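Local atomic coordinates of putative Transcriptional Regulator (Rhodococcus sp., PDB entry 2IA2), a protein that probably acts as an IclR-family transcriptional regulator, binding DNA through a winged helix-turn-helix domain and sensing a small effector through its C-terminal domain. Residues 37-42 with 52-57; 63-68 with 77-82; 94-99 with 254-259. One frame throughout, in Å; residues are numbered along the deposited sequence.

Contact 1: residues 37-42 with 52-57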
ATOM      1  N   ARG A  37      14.079  13.933 -17.003  1.00 33.12           N
ATOM      2  CA  ARG A  37      14.813  13.362 -18.133  1.00 34.20           C
ATOM      3  C   ARG A  37      14.642  14.173 -19.404  1.00 33.54           C
ATOM      4  O   ARG A  37      13.574  14.782 -19.601  1.00 32.94           O
ATOM      5  CB  ARG A  37      14.352  11.925 -18.421  1.00 32.57           C
ATOM      6  CG  ARG A  37      14.697  10.856 -17.381  1.00 34.36           C
ATOM      7  CD  ARG A  37      14.337   9.547 -18.037  1.00 35.06           C
ATOM      8  NE  ARG A  37      14.450   8.342 -17.238  1.00 32.95           N
ATOM      9  CZ  ARG A  37      15.486   7.510 -17.259  1.00 33.95           C
ATOM     10  NH1 ARG A  37      16.569   7.801 -17.957  1.00 34.14           N
ATOM     11  NH2 ARG A  37      15.472   6.401 -16.528  1.00 31.64           N
ATOM     12  N   THR A  38      15.674  14.187 -20.257  1.00 33.34           N
ATOM     13  CA  THR A  38      15.544  14.823 -21.582  1.00 33.60           C
ATOM     14  C   THR A  38      14.801  13.852 -22.505  1.00 31.82           C
ATOM     15  O   THR A  38      14.696  12.646 -22.191  1.00 31.16           O
ATOM     16  CB  THR A  38      16.901  15.082 -22.262  1.00 34.76           C
ATOM     17  OG1 THR A  38      17.611  13.840 -22.294  1.00 34.02           O
ATOM     18  CG2 THR A  38      17.732  16.144 -21.525  1.00 36.29           C
ATOM     19  N   LEU A  39      14.295  14.361 -23.624  1.00 31.07           N
ATOM     20  CA  LEU A  39      13.796  13.503 -24.686  1.00 30.17           C
ATOM     21  C   LEU A  39      14.744  12.334 -25.068  1.00 30.83           C
ATOM     22  O   LEU A  39      14.325  11.186 -25.109  1.00 30.65           O
ATOM     23  CB  LEU A  39      13.414  14.336 -25.924  1.00 30.68           C
ATOM     24  CG  LEU A  39      12.794  13.597 -27.118  1.00 30.93           C
ATOM     25  CD1 LEU A  39      11.535  12.763 -26.750  1.00 29.11           C
ATOM     26  CD2 LEU A  39      12.465  14.525 -28.282  1.00 30.55           C
ATOM     27  N   SER A  40      16.022  12.602 -25.331  1.00 31.98           N
ATOM     28  CA  SER A  40      16.934  11.524 -25.733  1.00 31.92           C
ATOM     29  C   SER A  40      17.062  10.489 -24.605  1.00 31.98           C
ATOM     30  O   SER A  40      17.153   9.267 -24.853  1.00 30.47           O
ATOM     31  CB  SER A  40      18.328  12.060 -26.082  1.00 33.32           C
ATOM     32  OG  SER A  40      18.252  12.894 -27.225  1.00 35.59           O
ATOM     33  N   ASP A  41      17.073  10.974 -23.369  1.00 31.15           N
ATOM     34  CA  ASP A  41      17.240  10.089 -22.234  1.00 32.52           C
ATOM     35  C   ASP A  41      15.996   9.236 -21.978  1.00 30.06           C
ATOM     36  O   ASP A  41      16.109   8.083 -21.593  1.00 30.44           O
ATOM     37  CB  ASP A  41      17.638  10.875 -20.980  1.00 33.47           C
ATOM     38  CG  ASP A  41      18.145   9.968 -19.833  1.00 38.94           C
ATOM     39  OD1 ASP A  41      19.068   9.113 -20.064  1.00 43.64           O
ATOM     40  OD2 ASP A  41      17.649  10.146 -18.678  1.00 42.39           O
ATOM     41  N   VAL A  42      14.819   9.790 -22.203  1.00 28.49           N
ATOM     42  CA  VAL A  42      13.593   9.002 -22.136  1.00 27.70           C
ATOM     43  C   VAL A  42      13.591   7.960 -23.266  1.00 27.66           C
ATOM     44  O   VAL A  42      13.172   6.818 -23.034  1.00 27.37           O
ATOM     45  CB  VAL A  42      12.324   9.895 -22.285  1.00 26.76           C
ATOM     46  CG1 VAL A  42      11.106   9.070 -22.578  1.00 26.54           C
ATOM     47  CG2 VAL A  42      12.109  10.736 -21.057  1.00 26.90           C
ATOM     48  N   THR A  52       9.502   8.683 -31.668  1.00 33.16           N
ATOM     49  CA  THR A  52       8.446   7.897 -31.032  1.00 33.13           C
ATOM     50  C   THR A  52       8.256   8.313 -29.570  1.00 32.34           C
ATOM     51  O   THR A  52       7.125   8.524 -29.161  1.00 32.58           O
ATOM     52  CB  THR A  52       8.628   6.371 -31.151  1.00 32.92           C
ATOM     53  OG1 THR A  52       9.925   6.038 -30.690  1.00 35.16           O
ATOM     54  CG2 THR A  52       8.515   5.909 -32.642  1.00 35.22           C
ATOM     55  N   ALA A  53       9.339   8.445 -28.805  1.00 30.80           N
ATOM     56  CA  ALA A  53       9.238   8.946 -27.421  1.00 31.21           C
ATOM     57  C   ALA A  53       8.508  10.295 -27.307  1.00 31.32           C
ATOM     58  O   ALA A  53       7.708  10.490 -26.383  1.00 30.83           O
ATOM     59  CB  ALA A  53      10.664   9.041 -26.763  1.00 29.62           C
ATOM     60  N   ARG A  54       8.822  11.233 -28.218  1.00 32.99           N
ATOM     61  CA  ARG A  54       8.228  12.563 -28.219  1.00 34.06           C
ATOM     62  C   ARG A  54       6.699  12.499 -28.266  1.00 34.89           C
ATOM     63  O   ARG A  54       6.018  13.202 -27.493  1.00 34.07           O
ATOM     64  CB  ARG A  54       8.760  13.422 -29.360  1.00 35.02           C
ATOM     65  CG  ARG A  54       8.120  14.816 -29.425  1.00 37.67           C
ATOM     66  CD  ARG A  54       8.594  15.651 -30.643  1.00 41.31           C
ATOM     67  NE  ARG A  54      10.038  15.897 -30.618  1.00 45.07           N
ATOM     68  CZ  ARG A  54      10.949  15.333 -31.424  1.00 45.03           C
ATOM     69  NH1 ARG A  54      10.631  14.461 -32.385  1.00 46.87           N
ATOM     70  NH2 ARG A  54      12.214  15.657 -31.254  1.00 46.06           N
ATOM     71  N   ARG A  55       6.173  11.650 -29.157  1.00 34.72           N
ATOM     72  CA  ARG A  55       4.728  11.475 -29.318  1.00 36.63           C
ATOM     73  C   ARG A  55       4.093  11.083 -27.989  1.00 34.32           C
ATOM     74  O   ARG A  55       3.075  11.640 -27.619  1.00 35.18           O
ATOM     75  CB  ARG A  55       4.386  10.430 -30.388  1.00 36.57           C
ATOM     76  CG  ARG A  55       4.603  10.914 -31.827  1.00 41.00           C
ATOM     77  CD  ARG A  55       3.954   9.948 -32.911  1.00 44.24           C
ATOM     78  NE  ARG A  55       2.471   9.979 -32.957  1.00 54.08           N
ATOM     79  CZ  ARG A  55       1.655   8.960 -32.642  1.00 55.15           C
ATOM     80  NH1 ARG A  55       2.136   7.775 -32.233  1.00 54.08           N
ATOM     81  NH2 ARG A  55       0.340   9.132 -32.742  1.00 54.09           N
ATOM     82  N   PHE A  56       4.692  10.137 -27.279  1.00 31.89           N
ATOM     83  CA  PHE A  56       4.134   9.705 -26.019  1.00 31.54           C
ATOM     84  C   PHE A  56       4.254  10.787 -24.936  1.00 30.77           C
ATOM     85  O   PHE A  56       3.278  11.081 -24.234  1.00 30.99           O
ATOM     86  CB  PHE A  56       4.752   8.367 -25.571  1.00 31.42           C
ATOM     87  CG  PHE A  56       4.527   7.284 -26.556  1.00 33.77           C
ATOM     88  CD1 PHE A  56       5.557   6.854 -27.382  1.00 33.73           C
ATOM     89  CD2 PHE A  56       3.250   6.750 -26.736  1.00 37.33           C
ATOM     90  CE1 PHE A  56       5.328   5.892 -28.350  1.00 36.21           C
ATOM     91  CE2 PHE A  56       3.020   5.782 -27.703  1.00 37.29           C
ATOM     92  CZ  PHE A  56       4.058   5.367 -28.524  1.00 35.29           C
ATOM     93  N   LEU A  57       5.444  11.364 -24.815  1.00 29.46           N
ATOM     94  CA  LEU A  57       5.674  12.452 -23.892  1.00 30.02           C
ATOM     95  C   LEU A  57       4.700  13.595 -24.149  1.00 31.53           C
ATOM     96  O   LEU A  57       4.156  14.158 -23.208  1.00 30.93           O
ATOM     97  CB  LEU A  57       7.097  12.965 -23.980  1.00 29.54           C
ATOM     98  CG  LEU A  57       8.114  12.079 -23.279  1.00 27.69           C
ATOM     99  CD1 LEU A  57       9.523  12.504 -23.724  1.00 25.47           C
ATOM    100  CD2 LEU A  57       7.927  12.116 -21.708  1.00 23.98           C
TER
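Leu-39 meets Ala-53, Arg-54 and Leu-57 with the two branches of its isobutyl group, and no hydrogen bond crosses between the segments. The apolar contacts form the centre. CD1 of Leu-39 lies 3.6 Å from CD1 of Leu-57 and 3.8 Å from CB of Ala-53. Val-42, one turn further on, reaches Leu-57 tip to tip, with its CG1 4.0 Å from Leu-57 CD1. Leu-57 CD1 thus touches both Leu-39 and Val-42.

The second kind of contact is with an arginine. CD2 of Leu-39 lies over one face of the Arg-54 guanidinium, 3.2 Å from NH2. The Arg-54 chain starts out extended and bends at chi3 (-61°), which turns the flat group across the leucine methyl.

Two polar bonds inside 37-42 shape the helix start. Thr-38 is the N-cap, its OG1 accepting from Asp-41 N at 3.1 Å. Arg-37 NH1 forms a salt bridge to Asp-41 OD2 of 2.7 Å, approaching from above the carboxylate plane.

Helices 39-46 and 50-63 are consecutive helices of the helix-turn-helix, and 50-63 is probably its recognition helix. Phe-73 of strand 72-75 touches both Leu-39 and Leu-57. Val-26 of helix 18-28 packs on Leu-57, so the three helices and the small sheet share this core.

Contact 2: residues 63-68 with 77-82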
ATOM      1  N   LEU A  63      -2.300  15.307 -21.388  1.00 37.51           N
ATOM      2  CA  LEU A  63      -3.135  14.659 -20.395  1.00 36.37           C
ATOM      3  C   LEU A  63      -2.863  15.121 -18.967  1.00 36.07           C
ATOM      4  O   LEU A  63      -3.655  14.842 -18.080  1.00 37.37           O
ATOM      5  CB  LEU A  63      -2.989  13.143 -20.496  1.00 35.53           C
ATOM      6  CG  LEU A  63      -3.575  12.557 -21.780  1.00 36.72           C
ATOM      7  CD1 LEU A  63      -3.291  11.104 -21.895  1.00 33.44           C
ATOM      8  CD2 LEU A  63      -5.114  12.777 -21.800  1.00 41.29           C
ATOM      9  N   GLY A  64      -1.757  15.812 -18.712  1.00 34.96           N
ATOM     10  CA  GLY A  64      -1.513  16.339 -17.357  1.00 32.58           C
ATOM     11  C   GLY A  64      -0.748  15.406 -16.431  1.00 30.78           C
ATOM     12  O   GLY A  64      -0.577  15.708 -15.226  1.00 29.54           O
ATOM     13  N   TYR A  65      -0.232  14.313 -17.011  1.00 28.72           N
ATOM     14  CA  TYR A  65       0.555  13.321 -16.285  1.00 27.47           C
ATOM     15  C   TYR A  65       2.034  13.681 -16.288  1.00 26.90           C
ATOM     16  O   TYR A  65       2.795  13.254 -15.386  1.00 25.73           O
ATOM     17  CB  TYR A  65       0.386  11.939 -16.911  1.00 26.29           C
ATOM     18  CG  TYR A  65      -0.978  11.345 -16.659  1.00 28.10           C
ATOM     19  CD1 TYR A  65      -1.901  11.214 -17.673  1.00 27.77           C
ATOM     20  CD2 TYR A  65      -1.334  10.886 -15.402  1.00 28.77           C
ATOM     21  CE1 TYR A  65      -3.176  10.646 -17.446  1.00 29.63           C
ATOM     22  CE2 TYR A  65      -2.606  10.327 -15.163  1.00 31.20           C
ATOM     23  CZ  TYR A  65      -3.514  10.214 -16.181  1.00 30.43           C
ATOM     24  OH  TYR A  65      -4.770   9.684 -15.917  1.00 30.84           O
ATOM     25  N   VAL A  66       2.442  14.467 -17.280  1.00 26.80           N
ATOM     26  CA  VAL A  66       3.857  14.825 -17.410  1.00 27.02           C
ATOM     27  C   VAL A  66       3.877  16.315 -17.529  1.00 29.02           C
ATOM     28  O   VAL A  66       2.947  16.880 -18.073  1.00 27.46           O
ATOM     29  CB  VAL A  66       4.542  14.135 -18.645  1.00 26.89           C
ATOM     30  CG1 VAL A  66       5.870  14.738 -18.982  1.00 26.54           C
ATOM     31  CG2 VAL A  66       4.747  12.605 -18.415  1.00 23.70           C
ATOM     32  N   ALA A  67       4.922  16.946 -16.993  1.00 30.43           N
ATOM     33  CA  ALA A  67       5.167  18.364 -17.228  1.00 32.61           C
ATOM     34  C   ALA A  67       6.537  18.547 -17.879  1.00 34.16           C
ATOM     35  O   ALA A  67       7.401  17.648 -17.826  1.00 33.00           O
ATOM     36  CB  ALA A  67       5.068  19.148 -15.936  1.00 33.36           C
ATOM     37  N   THR A  68       6.731  19.694 -18.513  1.00 36.61           N
ATOM     38  CA  THR A  68       7.965  19.984 -19.240  1.00 38.13           C
ATOM     39  C   THR A  68       8.308  21.475 -19.205  1.00 40.73           C
ATOM     40  O   THR A  68       7.427  22.313 -19.043  1.00 41.43           O
ATOM     41  CB  THR A  68       7.937  19.441 -20.719  1.00 38.20           C
ATOM     42  OG1 THR A  68       9.229  19.594 -21.337  1.00 37.82           O
ATOM     43  CG2 THR A  68       6.836  20.128 -21.583  1.00 40.22           C
ATOM     44  N   PRO A  77       1.673  14.951  -9.986  1.00 28.02           N
ATOM     45  CA  PRO A  77       0.838  14.154  -9.060  1.00 26.58           C
ATOM     46  C   PRO A  77      -0.406  13.551  -9.655  1.00 26.54           C
ATOM     47  O   PRO A  77      -1.073  12.778  -8.988  1.00 24.78           O
ATOM     48  CB  PRO A  77       0.430  15.169  -7.959  1.00 28.01           C
ATOM     49  CG  PRO A  77       0.711  16.547  -8.568  1.00 27.43           C
ATOM     50  CD  PRO A  77       1.827  16.353  -9.550  1.00 28.16           C
ATOM     51  N   ARG A  78      -0.747  13.865 -10.907  1.00 28.04           N
ATOM     52  CA  ARG A  78      -1.922  13.220 -11.496  1.00 27.40           C
ATOM     53  C   ARG A  78      -1.719  11.733 -11.655  1.00 26.83           C
ATOM     54  O   ARG A  78      -2.680  10.953 -11.666  1.00 25.36           O
ATOM     55  CB  ARG A  78      -2.294  13.875 -12.823  1.00 29.58           C
ATOM     56  CG  ARG A  78      -3.626  13.310 -13.462  1.00 31.34           C
ATOM     57  CD  ARG A  78      -4.026  14.051 -14.748  1.00 31.70           C
ATOM     58  NE  ARG A  78      -4.080  15.460 -14.433  1.00 41.14           N
ATOM     59  CZ  ARG A  78      -5.158  16.261 -14.474  1.00 45.50           C
ATOM     60  NH1 ARG A  78      -6.351  15.832 -14.863  1.00 46.13           N
ATOM     61  NH2 ARG A  78      -5.019  17.530 -14.106  1.00 46.45           N
ATOM     62  N   VAL A  79      -0.455  11.319 -11.751  1.00 25.40           N
ATOM     63  CA  VAL A  79      -0.136   9.896 -11.857  1.00 24.34           C
ATOM     64  C   VAL A  79      -0.666   9.095 -10.675  1.00 23.12           C
ATOM     65  O   VAL A  79      -1.019   7.950 -10.831  1.00 22.02           O
ATOM     66  CB  VAL A  79       1.433   9.711 -12.027  1.00 24.97           C
ATOM     67  CG1 VAL A  79       1.788   8.278 -12.388  1.00 26.24           C
ATOM     68  CG2 VAL A  79       1.914  10.705 -13.119  1.00 26.37           C
ATOM     69  N   LEU A  80      -0.734   9.701  -9.484  1.00 22.78           N
ATOM     70  CA  LEU A  80      -1.371   9.054  -8.322  1.00 23.13           C
ATOM     71  C   LEU A  80      -2.841   8.714  -8.498  1.00 24.42           C
ATOM     72  O   LEU A  80      -3.344   7.828  -7.808  1.00 24.44           O
ATOM     73  CB  LEU A  80      -1.175   9.906  -7.004  1.00 22.14           C
ATOM     74  CG  LEU A  80       0.308  10.034  -6.591  1.00 21.87           C
ATOM     75  CD1 LEU A  80       0.425  11.005  -5.358  1.00 21.04           C
ATOM     76  CD2 LEU A  80       0.877   8.662  -6.243  1.00 17.24           C
ATOM     77  N   GLU A  81      -3.530   9.418  -9.396  1.00 25.49           N
ATOM     78  CA  GLU A  81      -4.921   9.110  -9.669  1.00 28.99           C
ATOM     79  C   GLU A  81      -5.101   7.705 -10.298  1.00 28.38           C
ATOM     80  O   GLU A  81      -6.205   7.130 -10.313  1.00 28.07           O
ATOM     81  CB  GLU A  81      -5.532  10.267 -10.506  1.00 30.47           C
ATOM     82  CG  GLU A  81      -5.204  11.689  -9.808  1.00 35.88           C
ATOM     83  CD  GLU A  81      -6.150  12.909 -10.074  1.00 38.15           C
ATOM     84  OE1 GLU A  81      -7.372  12.709 -10.291  1.00 48.91           O
ATOM     85  OE2 GLU A  81      -5.658  14.080 -10.020  1.00 43.77           O
ATOM     86  N   LEU A  82      -4.012   7.123 -10.807  1.00 27.02           N
ATOM     87  CA  LEU A  82      -4.075   5.794 -11.384  1.00 27.34           C
ATOM     88  C   LEU A  82      -4.001   4.742 -10.262  1.00 27.35           C
ATOM     89  O   LEU A  82      -2.945   4.142 -10.069  1.00 28.17           O
ATOM     90  CB  LEU A  82      -2.945   5.599 -12.417  1.00 26.68           C
ATOM     91  CG  LEU A  82      -2.834   6.615 -13.593  1.00 31.51           C
ATOM     92  CD1 LEU A  82      -1.428   6.646 -14.268  1.00 32.42           C
ATOM     93  CD2 LEU A  82      -3.936   6.431 -14.641  1.00 32.31           C
TER
HETATM   94  O   HOH W   1      -1.908  17.657 -13.283  1.00 43.19           O
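This is a mixed contact, with Tyr-65 and Arg-78 crossing at its centre and a water bridge beside them. It joins the turn between helix 50-63 and strand 66-68 to the irregular helical turns after strand 72-75, where the wing hairpin ends. The aliphatic part of Arg-78 passes over one face of the Tyr-65 ring. Its CD makes a CH-pi contact 4.1 Å from the ring centroid. Arg-78 CG is anti to the backbone N, and the chain bends at chi3 (-54°), which carries its end to Gly-64. The guanidinium plane stands nearly square to the ring, at 87°. The Val-79 backbone comes to the ring edge, and Val-79 CG2 lies 4.0 Å from Tyr-65 CD2. Leu-82 CD2 lies 3.6 Å from Tyr-65 OH. Replacing Tyr-65 by an alanine is likely to leave the Arg-78 methylenes without their aromatic face and open a gap beside Val-79 and Leu-82.

Gly-64 ends the helix in a Schellman motif, whose positive phi (90°) suits glycine. Water 1 donates to Gly-64 O at 3.1 Å and accepts from Arg-78 NH2 at 3.2 Å. Arg-78 thus works in two ways: its methylenes pack on the tyrosine, while its charged end turns to water.

Contact 3: residues 94-99 with 254-259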
ATOM      1  N   GLU A  94      -6.439  -9.663   1.156  1.00 24.89           N
ATOM      2  CA  GLU A  94      -6.784  -9.198  -0.191  1.00 25.85           C
ATOM      3  C   GLU A  94      -5.554  -9.331  -1.111  1.00 24.90           C
ATOM      4  O   GLU A  94      -5.706  -9.613  -2.295  1.00 25.72           O
ATOM      5  CB  GLU A  94      -7.221  -7.735  -0.151  1.00 25.00           C
ATOM      6  CG  GLU A  94      -8.527  -7.526   0.586  1.00 27.06           C
ATOM      7  CD  GLU A  94      -8.835  -6.033   0.893  1.00 30.53           C
ATOM      8  OE1 GLU A  94      -7.935  -5.202   1.138  1.00 31.09           O
ATOM      9  OE2 GLU A  94     -10.018  -5.721   0.972  1.00 38.03           O
ATOM     10  N   VAL A  95      -4.350  -9.117  -0.584  1.00 23.17           N
ATOM     11  CA  VAL A  95      -3.140  -9.294  -1.394  1.00 22.80           C
ATOM     12  C   VAL A  95      -2.946 -10.799  -1.734  1.00 23.89           C
ATOM     13  O   VAL A  95      -2.727 -11.176  -2.906  1.00 25.29           O
ATOM     14  CB  VAL A  95      -1.901  -8.710  -0.706  1.00 23.06           C
ATOM     15  CG1 VAL A  95      -0.609  -9.212  -1.395  1.00 20.62           C
ATOM     16  CG2 VAL A  95      -1.964  -7.111  -0.658  1.00 23.37           C
ATOM     17  N   ALA A  96      -3.096 -11.641  -0.716  1.00 22.78           N
ATOM     18  CA  ALA A  96      -2.969 -13.103  -0.829  1.00 22.94           C
ATOM     19  C   ALA A  96      -3.996 -13.790  -1.704  1.00 23.32           C
ATOM     20  O   ALA A  96      -3.642 -14.664  -2.452  1.00 23.45           O
ATOM     21  CB  ALA A  96      -2.962 -13.714   0.551  1.00 21.30           C
ATOM     22  N   GLN A  97      -5.273 -13.404  -1.611  1.00 25.19           N
ATOM     23  CA  GLN A  97      -6.353 -14.098  -2.352  1.00 25.93           C
ATOM     24  C   GLN A  97      -6.076 -14.493  -3.822  1.00 26.41           C
ATOM     25  O   GLN A  97      -6.175 -15.664  -4.148  1.00 27.08           O
ATOM     26  CB  GLN A  97      -7.728 -13.404  -2.177  1.00 27.12           C
ATOM     27  CG  GLN A  97      -8.946 -14.320  -2.450  1.00 28.17           C
ATOM     28  CD  GLN A  97      -9.025 -15.502  -1.462  1.00 30.78           C
ATOM     29  OE1 GLN A  97      -8.710 -15.366  -0.283  1.00 32.06           O
ATOM     30  NE2 GLN A  97      -9.476 -16.626  -1.934  1.00 30.70           N
ATOM     31  N   PRO A  98      -5.765 -13.531  -4.720  1.00 26.91           N
ATOM     32  CA  PRO A  98      -5.587 -13.951  -6.110  1.00 27.47           C
ATOM     33  C   PRO A  98      -4.437 -14.970  -6.270  1.00 27.19           C
ATOM     34  O   PRO A  98      -4.476 -15.801  -7.163  1.00 28.48           O
ATOM     35  CB  PRO A  98      -5.284 -12.650  -6.874  1.00 28.33           C
ATOM     36  CG  PRO A  98      -5.242 -11.557  -5.884  1.00 28.86           C
ATOM     37  CD  PRO A  98      -5.584 -12.068  -4.520  1.00 27.60           C
ATOM     38  N   HIS A  99      -3.466 -14.927  -5.384  1.00 25.80           N
ATOM     39  CA  HIS A  99      -2.355 -15.827  -5.452  1.00 24.93           C
ATOM     40  C   HIS A  99      -2.741 -17.208  -4.960  1.00 24.06           C
ATOM     41  O   HIS A  99      -2.352 -18.159  -5.523  1.00 25.12           O
ATOM     42  CB  HIS A  99      -1.161 -15.283  -4.690  1.00 24.41           C
ATOM     43  CG  HIS A  99      -0.631 -14.002  -5.237  1.00 24.75           C
ATOM     44  ND1 HIS A  99      -0.028 -13.908  -6.460  1.00 26.92           N
ATOM     45  CD2 HIS A  99      -0.643 -12.759  -4.735  1.00 22.80           C
ATOM     46  CE1 HIS A  99       0.315 -12.664  -6.687  1.00 22.47           C
ATOM     47  NE2 HIS A  99      -0.046 -11.946  -5.650  1.00 26.59           N
ATOM     48  N   THR A 254       6.558 -16.262  -2.466  1.00 24.71           N
ATOM     49  CA  THR A 254       7.349 -15.142  -2.939  1.00 25.64           C
ATOM     50  C   THR A 254       6.503 -14.091  -3.733  1.00 26.29           C
ATOM     51  O   THR A 254       6.649 -12.865  -3.575  1.00 25.62           O
ATOM     52  CB  THR A 254       8.593 -15.637  -3.739  1.00 26.50           C
ATOM     53  OG1 THR A 254       8.189 -16.178  -4.994  1.00 34.02           O
ATOM     54  CG2 THR A 254       9.318 -16.724  -3.025  1.00 28.05           C
ATOM     55  N   ASP A 255       5.591 -14.569  -4.567  1.00 26.56           N
ATOM     56  CA  ASP A 255       4.638 -13.666  -5.221  1.00 26.04           C
ATOM     57  C   ASP A 255       3.827 -12.826  -4.233  1.00 25.02           C
ATOM     58  O   ASP A 255       3.567 -11.667  -4.502  1.00 22.73           O
ATOM     59  CB  ASP A 255       3.618 -14.456  -6.053  1.00 26.46           C
ATOM     60  CG  ASP A 255       4.249 -15.167  -7.242  1.00 28.78           C
ATOM     61  OD1 ASP A 255       5.405 -14.848  -7.600  1.00 29.56           O
ATOM     62  OD2 ASP A 255       3.564 -16.021  -7.832  1.00 33.08           O
ATOM     63  N   ILE A 256       3.370 -13.440  -3.143  1.00 24.01           N
ATOM     64  CA  ILE A 256       2.580 -12.733  -2.126  1.00 23.34           C
ATOM     65  C   ILE A 256       3.466 -11.696  -1.387  1.00 24.31           C
ATOM     66  O   ILE A 256       3.078 -10.520  -1.233  1.00 24.48           O
ATOM     67  CB  ILE A 256       1.879 -13.738  -1.104  1.00 23.53           C
ATOM     68  CG1 ILE A 256       0.799 -14.554  -1.811  1.00 20.95           C
ATOM     69  CG2 ILE A 256       1.225 -12.995   0.098  1.00 23.05           C
ATOM     70  CD1 ILE A 256       0.140 -15.665  -0.942  1.00 21.42           C
ATOM     71  N   GLU A 257       4.664 -12.115  -1.000  1.00 25.10           N
ATOM     72  CA  GLU A 257       5.678 -11.215  -0.414  1.00 26.41           C
ATOM     73  C   GLU A 257       5.922  -9.974  -1.241  1.00 24.82           C
ATOM     74  O   GLU A 257       6.004  -8.882  -0.704  1.00 24.43           O
ATOM     75  CB  GLU A 257       7.039 -11.913  -0.319  1.00 26.69           C
ATOM     76  CG  GLU A 257       7.053 -12.834   0.827  1.00 30.74           C
ATOM     77  CD  GLU A 257       8.417 -13.511   1.020  1.00 33.29           C
ATOM     78  OE1 GLU A 257       9.263 -13.462   0.097  1.00 35.98           O
ATOM     79  OE2 GLU A 257       8.616 -14.100   2.090  1.00 30.68           O
ATOM     80  N   GLN A 258       6.085 -10.177  -2.538  1.00 24.70           N
ATOM     81  CA  GLN A 258       6.495  -9.100  -3.410  1.00 25.98           C
ATOM     82  C   GLN A 258       5.342  -8.112  -3.505  1.00 25.18           C
ATOM     83  O   GLN A 258       5.565  -6.928  -3.452  1.00 24.22           O
ATOM     84  CB  GLN A 258       6.827  -9.595  -4.801  1.00 25.14           C
ATOM     85  CG  GLN A 258       8.092 -10.395  -4.847  1.00 34.66           C
ATOM     86  CD  GLN A 258       8.527 -10.680  -6.257  1.00 42.55           C
ATOM     87  OE1 GLN A 258       7.880 -10.253  -7.237  1.00 46.01           O
ATOM     88  NE2 GLN A 258       9.630 -11.391  -6.384  1.00 45.08           N
ATOM     89  N   ASP A 259       4.110  -8.611  -3.618  1.00 24.80           N
ATOM     90  CA  ASP A 259       2.927  -7.725  -3.693  1.00 24.87           C
ATOM     91  C   ASP A 259       2.720  -6.979  -2.386  1.00 24.43           C
ATOM     92  O   ASP A 259       2.288  -5.824  -2.342  1.00 24.07           O
ATOM     93  CB  ASP A 259       1.643  -8.534  -4.056  1.00 25.29           C
ATOM     94  CG  ASP A 259       1.453  -8.690  -5.574  1.00 27.60           C
ATOM     95  OD1 ASP A 259       2.264  -8.118  -6.340  1.00 28.09           O
ATOM     96  OD2 ASP A 259       0.467  -9.315  -5.992  1.00 27.39           O
TER
HETATM   97  O   HOH W   2      -2.213  -9.273  -4.978  1.00 28.72           O
HETATM   98  O   HOH W   3       1.053 -16.221  -7.960  1.00 25.31           O
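His-99 directs the edge of its ring at Asp-259 and lays one face over the backbone of Asp-255 and Ile-256. NE2 donates to Asp-259 OD2 at 2.7 Å, with an N-H...O angle of 159°. The acceptor lies in the ring plane. The NE2 donor comes to OD2 from above the carboxylate plane, 45° out of it. This His-carboxylate bond helps to fix the rotation of the ring. The first torsion sets CG of His-99 anti to the carbonyl carbon and carries the imidazole across to the other helix.

At the other ring nitrogen, ND1 is 3.0 Å from water 3. That water lies between ND1 and Asp-255 OD2, and its distance to OD2 is short. The two carboxylates would probably favour a positive imidazole. Water 2 donates to Asp-259 OD2 and to Val-95 O, a further water-mediated link between the helices.

Ile-256 and His-99 run alongside each other, pointing opposite ways, with Ile-256 CG1 3.6 Å from His-99 CB. Ile-256 CD1 reaches CB of Ala-96 at 4.0 Å. Val-95 crosses Asp-259 obliquely, its CG1 3.6 Å from Asp-259 CB.

The segments run roughly antiparallel, at 147°, with their axes 9.3 Å apart. They belong to helices 92-107 and 246-264 of the IclR C-terminal domain, which is GAF-like by family and probably the effector-binding part. These helices lie against its six-stranded sheet: Gln-97 touches strand 120-127, and Ile-256 touches Ile-216 of strand 209-217.

How the contacts relate
Contacts 1 and 2 belong to the same, probably DNA-binding, end of the chain, their centres 16 Å apart. Both involve the small three-stranded sheet, and helix 50-63 of contact 1 runs directly into the turn of contact 2. Contact 1 is the buried one and mainly apolar. Contact 2 is partly buried and adds a ring face, a charged chain and a water. Contact 3 lies near the centre of the chain, about 34 Å from contact 1 and 28 Å from contact 2, centre to centre. It pairs two long helices of the C-terminal domain. It is partly buried, its apolar residues inside and its polar ones partly exposed. Among the three, it alone has a direct hydrogen bond between its segments.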